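Local atomic coordinates of LAR_0958 cell surface adhesin (Lactobacillus reuteri, PDB entry 4NG0), a protein that probably mediates attachment of the bacterium to mucus, as a cell-surface adhesin whose single repeat here adopts a ubiquitin-like beta-grasp fold. Residues Tyr13-Trp27 with Ser40-Thr54. Sequence-based numbering, arbitrary orientation. Where two conformers were deposited one is given.
Sequences YDGNPANFEPTTVQW and SADFTWNTADKKAPT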
loop_
_atom_site.group_PDB
_atom_site.type_symbol
_atom_site.label_atom_id
_atom_site.label_comp_id
_atom_site.label_asym_id
_atom_site.label_seq_id
_atom_site.Cartn_x
_atom_site.Cartn_y
_atom_site.Cartn_z
ATOM N N TYR A 13 10.841 -5.880 14.393
ATOM C CA TYR A 13 12.052 -5.068 14.256
ATOM C C TYR A 13 13.295 -5.939 14.078
ATOM O O TYR A 13 13.511 -6.892 14.838
ATOM C CB TYR A 13 12.244 -4.212 15.511
ATOM C CG TYR A 13 13.562 -3.476 15.542
ATOM C CD1 TYR A 13 13.715 -2.284 14.856
ATOM C CD2 TYR A 13 14.648 -3.982 16.248
ATOM C CE1 TYR A 13 14.933 -1.599 14.876
ATOM C CE2 TYR A 13 15.867 -3.310 16.274
ATOM C CZ TYR A 13 15.993 -2.118 15.584
ATOM O OH TYR A 13 17.202 -1.447 15.604
ATOM N N ASP A 14 14.109 -5.609 13.080
ATOM C CA ASP A 14 15.399 -6.282 12.877
ATOM C C ASP A 14 16.484 -5.312 12.425
ATOM O O ASP A 14 17.538 -5.731 11.948
ATOM C CB ASP A 14 15.265 -7.433 11.866
ATOM C CG ASP A 14 14.939 -6.956 10.459
ATOM O OD1 ASP A 14 14.562 -5.789 10.280
ATOM O OD2 ASP A 14 15.048 -7.775 9.512
ATOM N N GLY A 15 16.228 -4.015 12.563
ATOM C CA GLY A 15 17.205 -3.017 12.135
ATOM C C GLY A 15 17.263 -2.789 10.640
ATOM O O GLY A 15 18.123 -2.049 10.165
ATOM N N ASN A 16 16.352 -3.415 9.899
ATOM C CA ASN A 16 16.305 -3.292 8.445
ATOM C C ASN A 16 14.999 -2.622 8.040
ATOM O O ASN A 16 13.993 -2.761 8.738
ATOM C CB ASN A 16 16.425 -4.677 7.808
ATOM C CG ASN A 16 17.752 -5.338 8.128
ATOM O OD1 ASN A 16 18.787 -4.663 8.172
ATOM N ND2 ASN A 16 17.737 -6.644 8.384
ATOM N N PRO A 17 14.995 -1.880 6.923
ATOM C CA PRO A 17 13.760 -1.200 6.521
ATOM C C PRO A 17 12.663 -2.199 6.166
ATOM O O PRO A 17 12.946 -3.296 5.682
ATOM C CB PRO A 17 14.183 -0.400 5.277
ATOM C CG PRO A 17 15.684 -0.309 5.361
ATOM C CD PRO A 17 16.120 -1.579 6.018
ATOM N N ALA A 18 11.419 -1.815 6.423
ATOM C CA ALA A 18 10.282 -2.662 6.072
ATOM C C ALA A 18 10.131 -2.826 4.567
ATOM O O ALA A 18 10.363 -1.889 3.806
ATOM C CB ALA A 18 9.000 -2.076 6.650
ATOM N N ASN A 19 9.698 -4.010 4.156
ATOM C CA ASN A 19 9.425 -4.294 2.756
ATOM C C ASN A 19 7.925 -4.377 2.525
ATOM O O ASN A 19 7.300 -5.398 2.831
ATOM C CB ASN A 19 10.057 -5.626 2.352
ATOM C CG ASN A 19 11.578 -5.592 2.357
ATOM O OD1 ASN A 19 12.194 -4.619 1.921
ATOM N ND2 ASN A 19 12.188 -6.671 2.833
ATOM N N PHE A 20 7.358 -3.305 1.986
ATOM C CA PHE A 20 5.944 -3.278 1.645
ATOM C C PHE A 20 5.669 -4.230 0.495
ATOM O O PHE A 20 6.385 -4.226 -0.510
ATOM C CB PHE A 20 5.541 -1.856 1.258
ATOM C CG PHE A 20 4.217 -1.769 0.556
ATOM C CD1 PHE A 20 3.036 -1.925 1.266
ATOM C CD2 PHE A 20 4.148 -1.503 -0.807
ATOM C CE1 PHE A 20 1.795 -1.845 0.633
ATOM C CE2 PHE A 20 2.904 -1.408 -1.455
ATOM C CZ PHE A 20 1.729 -1.580 -0.735
ATOM N N GLU A 21 4.622 -5.038 0.641
ATOM C CA GLU A 21 4.235 -6.009 -0.382
ATOM C C GLU A 21 2.875 -5.644 -0.977
ATOM O O GLU A 21 1.853 -5.775 -0.318
ATOM C CB GLU A 21 4.162 -7.408 0.227
ATOM C CG GLU A 21 5.473 -7.931 0.814
ATOM C CD GLU A 21 6.499 -8.301 -0.248
ATOM O OE1 GLU A 21 6.138 -8.362 -1.445
ATOM O OE2 GLU A 21 7.674 -8.527 0.118
ATOM N N PRO A 22 2.850 -5.181 -2.235
ATOM C CA PRO A 22 1.592 -4.714 -2.824
ATOM C C PRO A 22 0.529 -5.811 -2.961
ATOM O O PRO A 22 -0.657 -5.491 -3.029
ATOM C CB PRO A 22 2.023 -4.187 -4.204
ATOM C CG PRO A 22 3.325 -4.857 -4.480
ATOM C CD PRO A 22 3.990 -5.002 -3.148
ATOM N N THR A 23 0.931 -7.075 -2.970
ATOM C CA THR A 23 -0.067 -8.148 -3.050
ATOM C C THR A 23 -0.878 -8.337 -1.764
ATOM O O THR A 23 -1.861 -9.071 -1.754
ATOM C CB THR A 23 0.550 -9.506 -3.489
ATOM O OG1 THR A 23 1.535 -9.919 -2.541
ATOM C CG2 THR A 23 1.182 -9.391 -4.874
ATOM N N THR A 24 -0.475 -7.681 -0.680
ATOM C CA THR A 24 -1.254 -7.718 0.555
ATOM C C THR A 24 -2.353 -6.658 0.556
ATOM O O THR A 24 -3.210 -6.644 1.443
ATOM C CB THR A 24 -0.382 -7.504 1.808
ATOM O OG1 THR A 24 0.240 -6.210 1.747
ATOM C CG2 THR A 24 0.675 -8.605 1.941
ATOM N N VAL A 25 -2.322 -5.753 -0.423
ATOM C CA VAL A 25 -3.368 -4.736 -0.538
ATOM C C VAL A 25 -4.618 -5.389 -1.118
ATOM O O VAL A 25 -4.542 -6.118 -2.109
ATOM C CB VAL A 25 -2.925 -3.551 -1.427
ATOM C CG1 VAL A 25 -4.033 -2.524 -1.560
ATOM C CG2 VAL A 25 -1.672 -2.897 -0.865
ATOM N N GLN A 26 -5.758 -5.160 -0.470
ATOM C CA GLN A 26 -7.005 -5.785 -0.871
ATOM C C GLN A 26 -7.897 -4.748 -1.522
ATOM O O GLN A 26 -8.136 -3.672 -0.973
ATOM C CB GLN A 26 -7.707 -6.383 0.352
ATOM C CG GLN A 26 -6.851 -7.369 1.139
ATOM C CD GLN A 26 -6.398 -8.537 0.290
ATOM O OE1 GLN A 26 -7.190 -9.123 -0.447
ATOM N NE2 GLN A 26 -5.111 -8.866 0.367
ATOM N N TRP A 27 -8.403 -5.089 -2.691
ATOM C CA TRP A 27 -9.165 -4.151 -3.499
ATOM C C TRP A 27 -10.621 -4.555 -3.581
ATOM O O TRP A 27 -10.951 -5.744 -3.607
ATOM C CB TRP A 27 -8.564 -4.095 -4.904
ATOM C CG TRP A 27 -7.212 -3.450 -4.931
ATOM C CD1 TRP A 27 -5.998 -4.061 -4.759
ATOM C CD2 TRP A 27 -6.941 -2.058 -5.116
ATOM N NE1 TRP A 27 -4.989 -3.129 -4.851
ATOM C CE2 TRP A 27 -5.544 -1.892 -5.066
ATOM C CE3 TRP A 27 -7.748 -0.933 -5.343
ATOM C CZ2 TRP A 27 -4.935 -0.645 -5.218
ATOM C CZ3 TRP A 27 -7.139 0.307 -5.500
ATOM C CH2 TRP A 27 -5.748 0.438 -5.436
ATOM N N SER A 40 5.472 -1.889 -5.683
ATOM C CA SER A 40 5.753 -1.133 -4.470
ATOM C C SER A 40 5.928 0.357 -4.757
ATOM O O SER A 40 5.629 1.198 -3.906
ATOM C CB SER A 40 6.981 -1.690 -3.744
ATOM O OG SER A 40 8.125 -1.649 -4.578
ATOM N N ALA A 41 6.404 0.683 -5.957
ATOM C CA ALA A 41 6.615 2.078 -6.347
ATOM C C ALA A 41 5.307 2.863 -6.443
ATOM O O ALA A 41 5.309 4.095 -6.511
ATOM C CB ALA A 41 7.370 2.150 -7.667
ATOM N N ASP A 42 4.190 2.143 -6.444
ATOM C CA ASP A 42 2.897 2.779 -6.637
ATOM C C ASP A 42 2.268 3.256 -5.331
ATOM O O ASP A 42 1.192 3.849 -5.336
ATOM C CB ASP A 42 1.957 1.829 -7.379
ATOM C CG ASP A 42 2.353 1.641 -8.828
ATOM O OD1 ASP A 42 2.777 2.632 -9.456
ATOM O OD2 ASP A 42 2.238 0.508 -9.334
ATOM N N PHE A 43 2.956 2.993 -4.219
ATOM C CA PHE A 43 2.488 3.400 -2.901
ATOM C C PHE A 43 3.603 4.156 -2.209
ATOM O O PHE A 43 4.777 3.839 -2.389
ATOM C CB PHE A 43 2.098 2.179 -2.051
ATOM C CG PHE A 43 0.936 1.390 -2.598
ATOM C CD1 PHE A 43 1.111 0.500 -3.648
ATOM C CD2 PHE A 43 -0.326 1.529 -2.042
ATOM C CE1 PHE A 43 0.036 -0.237 -4.151
ATOM C CE2 PHE A 43 -1.404 0.793 -2.537
ATOM C CZ PHE A 43 -1.218 -0.073 -3.590
ATOM N N THR A 44 3.223 5.152 -1.429
ATOM C CA THR A 44 4.191 5.952 -0.683
ATOM C C THR A 44 4.006 5.766 0.817
ATOM O O THR A 44 2.889 5.822 1.325
ATOM C CB THR A 44 4.046 7.433 -1.051
ATOM O OG1 THR A 44 4.403 7.590 -2.426
ATOM C CG2 THR A 44 4.960 8.322 -0.205
ATOM N N TRP A 45 5.109 5.528 1.521
ATOM C CA TRP A 45 5.097 5.507 2.973
ATOM C C TRP A 45 4.806 6.891 3.529
ATOM O O TRP A 45 5.450 7.869 3.129
ATOM C CB TRP A 45 6.469 5.081 3.484
ATOM C CG TRP A 45 6.781 3.623 3.315
ATOM C CD1 TRP A 45 7.434 3.034 2.274
ATOM C CD2 TRP A 45 6.484 2.577 4.251
ATOM N NE1 TRP A 45 7.545 1.675 2.490
ATOM C CE2 TRP A 45 6.986 1.376 3.708
ATOM C CE3 TRP A 45 5.847 2.545 5.499
ATOM C CZ2 TRP A 45 6.859 0.143 4.367
ATOM C CZ3 TRP A 45 5.723 1.326 6.156
ATOM C CH2 TRP A 45 6.228 0.142 5.590
ATOM N N ASN A 46 3.882 6.969 4.479
ATOM C CA ASN A 46 3.517 8.233 5.105
ATOM C C ASN A 46 4.410 8.495 6.315
ATOM O O ASN A 46 3.961 8.620 7.451
ATOM C CB ASN A 46 2.020 8.231 5.447
ATOM C CG ASN A 46 1.136 8.167 4.193
ATOM O OD1 ASN A 46 1.361 8.893 3.218
ATOM N ND2 ASN A 46 0.131 7.295 4.214
ATOM N N THR A 47 5.703 8.570 6.032
ATOM C CA THR A 47 6.732 8.791 7.026
ATOM C C THR A 47 7.369 10.160 6.800
ATOM O O THR A 47 7.114 10.801 5.785
ATOM C CB THR A 47 7.810 7.728 6.884
ATOM O OG1 THR A 47 8.235 7.682 5.518
ATOM C CG2 THR A 47 7.257 6.357 7.282
ATOM N N ALA A 48 8.202 10.601 7.739
ATOM C CA ALA A 48 8.759 11.952 7.667
ATOM C C ALA A 48 9.547 12.192 6.392
ATOM O O ALA A 48 9.528 13.300 5.854
ATOM C CB ALA A 48 9.634 12.240 8.875
ATOM N N ASP A 49 10.236 11.161 5.913
ATOM C CA ASP A 49 11.046 11.292 4.707
ATOM C C ASP A 49 10.439 10.563 3.513
ATOM O O ASP A 49 11.061 10.461 2.451
ATOM C CB ASP A 49 12.485 10.811 4.956
ATOM C CG ASP A 49 12.553 9.403 5.530
ATOM O OD1 ASP A 49 11.499 8.738 5.658
ATOM O OD2 ASP A 49 13.677 8.963 5.875
ATOM N N LYS A 50 9.228 10.050 3.696
ATOM C CA LYS A 50 8.533 9.289 2.659
ATOM C C LYS A 50 9.325 8.061 2.195
ATOM O O LYS A 50 9.188 7.609 1.058
ATOM C CB LYS A 50 8.102 10.190 1.486
ATOM C CG LYS A 50 7.099 11.277 1.882
ATOM C CD LYS A 50 6.606 12.046 0.664
ATOM C CE LYS A 50 5.495 13.012 1.027
ATOM N NZ LYS A 50 4.990 13.733 -0.186
ATOM N N LYS A 51 10.117 7.502 3.110
ATOM C CA LYS A 51 10.886 6.283 2.869
ATOM C C LYS A 51 10.448 5.186 3.834
ATOM O O LYS A 51 9.848 5.460 4.872
ATOM C CB LYS A 51 12.386 6.530 3.057
ATOM C CG LYS A 51 12.979 7.555 2.089
ATOM C CD LYS A 51 12.738 7.142 0.645
ATOM C CE LYS A 51 13.209 8.205 -0.343
ATOM N NZ LYS A 51 14.655 8.506 -0.187
ATOM N N ALA A 52 10.773 3.944 3.495
ATOM C CA ALA A 52 10.427 2.810 4.343
ATOM C C ALA A 52 11.111 2.960 5.691
ATOM O O ALA A 52 12.311 3.221 5.749
ATOM C CB ALA A 52 10.860 1.515 3.686
ATOM N N PRO A 53 10.354 2.785 6.786
ATOM C CA PRO A 53 10.885 2.913 8.142
ATOM C C PRO A 53 11.577 1.650 8.626
ATOM O O PRO A 53 11.402 0.571 8.047
ATOM C CB PRO A 53 9.625 3.167 8.977
ATOM C CG PRO A 53 8.583 2.371 8.265
ATOM C CD PRO A 53 8.910 2.488 6.791
ATOM N N THR A 54 12.374 1.821 9.674
ATOM C CA THR A 54 13.080 0.741 10.360
ATOM C C THR A 54 12.610 0.575 11.809
ATOM O O THR A 54 12.436 -0.550 12.294
ATOM C CB THR A 54 14.590 1.007 10.336
ATOM O OG1 THR A 54 15.037 0.908 8.978
ATOM C CG2 THR A 54 15.346 -0.014 11.174
HETATM O O HOH W 1 13.229 -3.154 11.435
HETATM O O HOH W 2 17.664 0.030 8.346
HETATM O O HOH W 3 9.010 -0.888 1.597
#
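Phe20 and Phe43 meet with their side chains crossing at about a right angle. Phe20 CZ lies over one face of Phe43, displaced toward its rim, and CE2 comes within 3.4 Å of Phe43 CD1. The planes are inclined at 53°. With CG anti to the backbone N (chi1 165°), the Phe20 ring extends toward Phe43; its rim also meets Ser40 CA. Farther out on Phe43, CZ takes Val25 CG2 at 4.0 Å, while Trp27 passes alongside, heading the other way, its CZ2 at the Phe43 ring edge.

Trp45 lies next along. CH2 of its indole is 3.7 Å from Ala18 CB, and CZ2 touches Phe20 CB, whereas Ala52 and Pro53 cover one indole face. In the indole plane, NE1 donates to a water that also accepts from Phe20 N and donates to Ala18 O. One direct hydrogen bond joins the segments: Ala18 N to Pro53 O, 2.9 Å and fairly straight (162°). Beyond it Thr54 CG2 packs against Gly15 C at 3.4 Å, and a second water links Gly15 O with Thr54 OG1.

Tyr87 and Tyr89 of strand 83-92 meet Phe20 and Trp45 edge-to-face, which ties the loop leading to strand 26-28 and the edge strand 43-45 into the core of the beta-grasp domain. The chemistry is thus divided: aromatic and aliphatic packing joins the inner part, where one water satisfies Trp45 NE1, Phe20 N and Ala18 O, while a single backbone hydrogen bond and a bridging water hold the more exposed Gly15/Thr54 end.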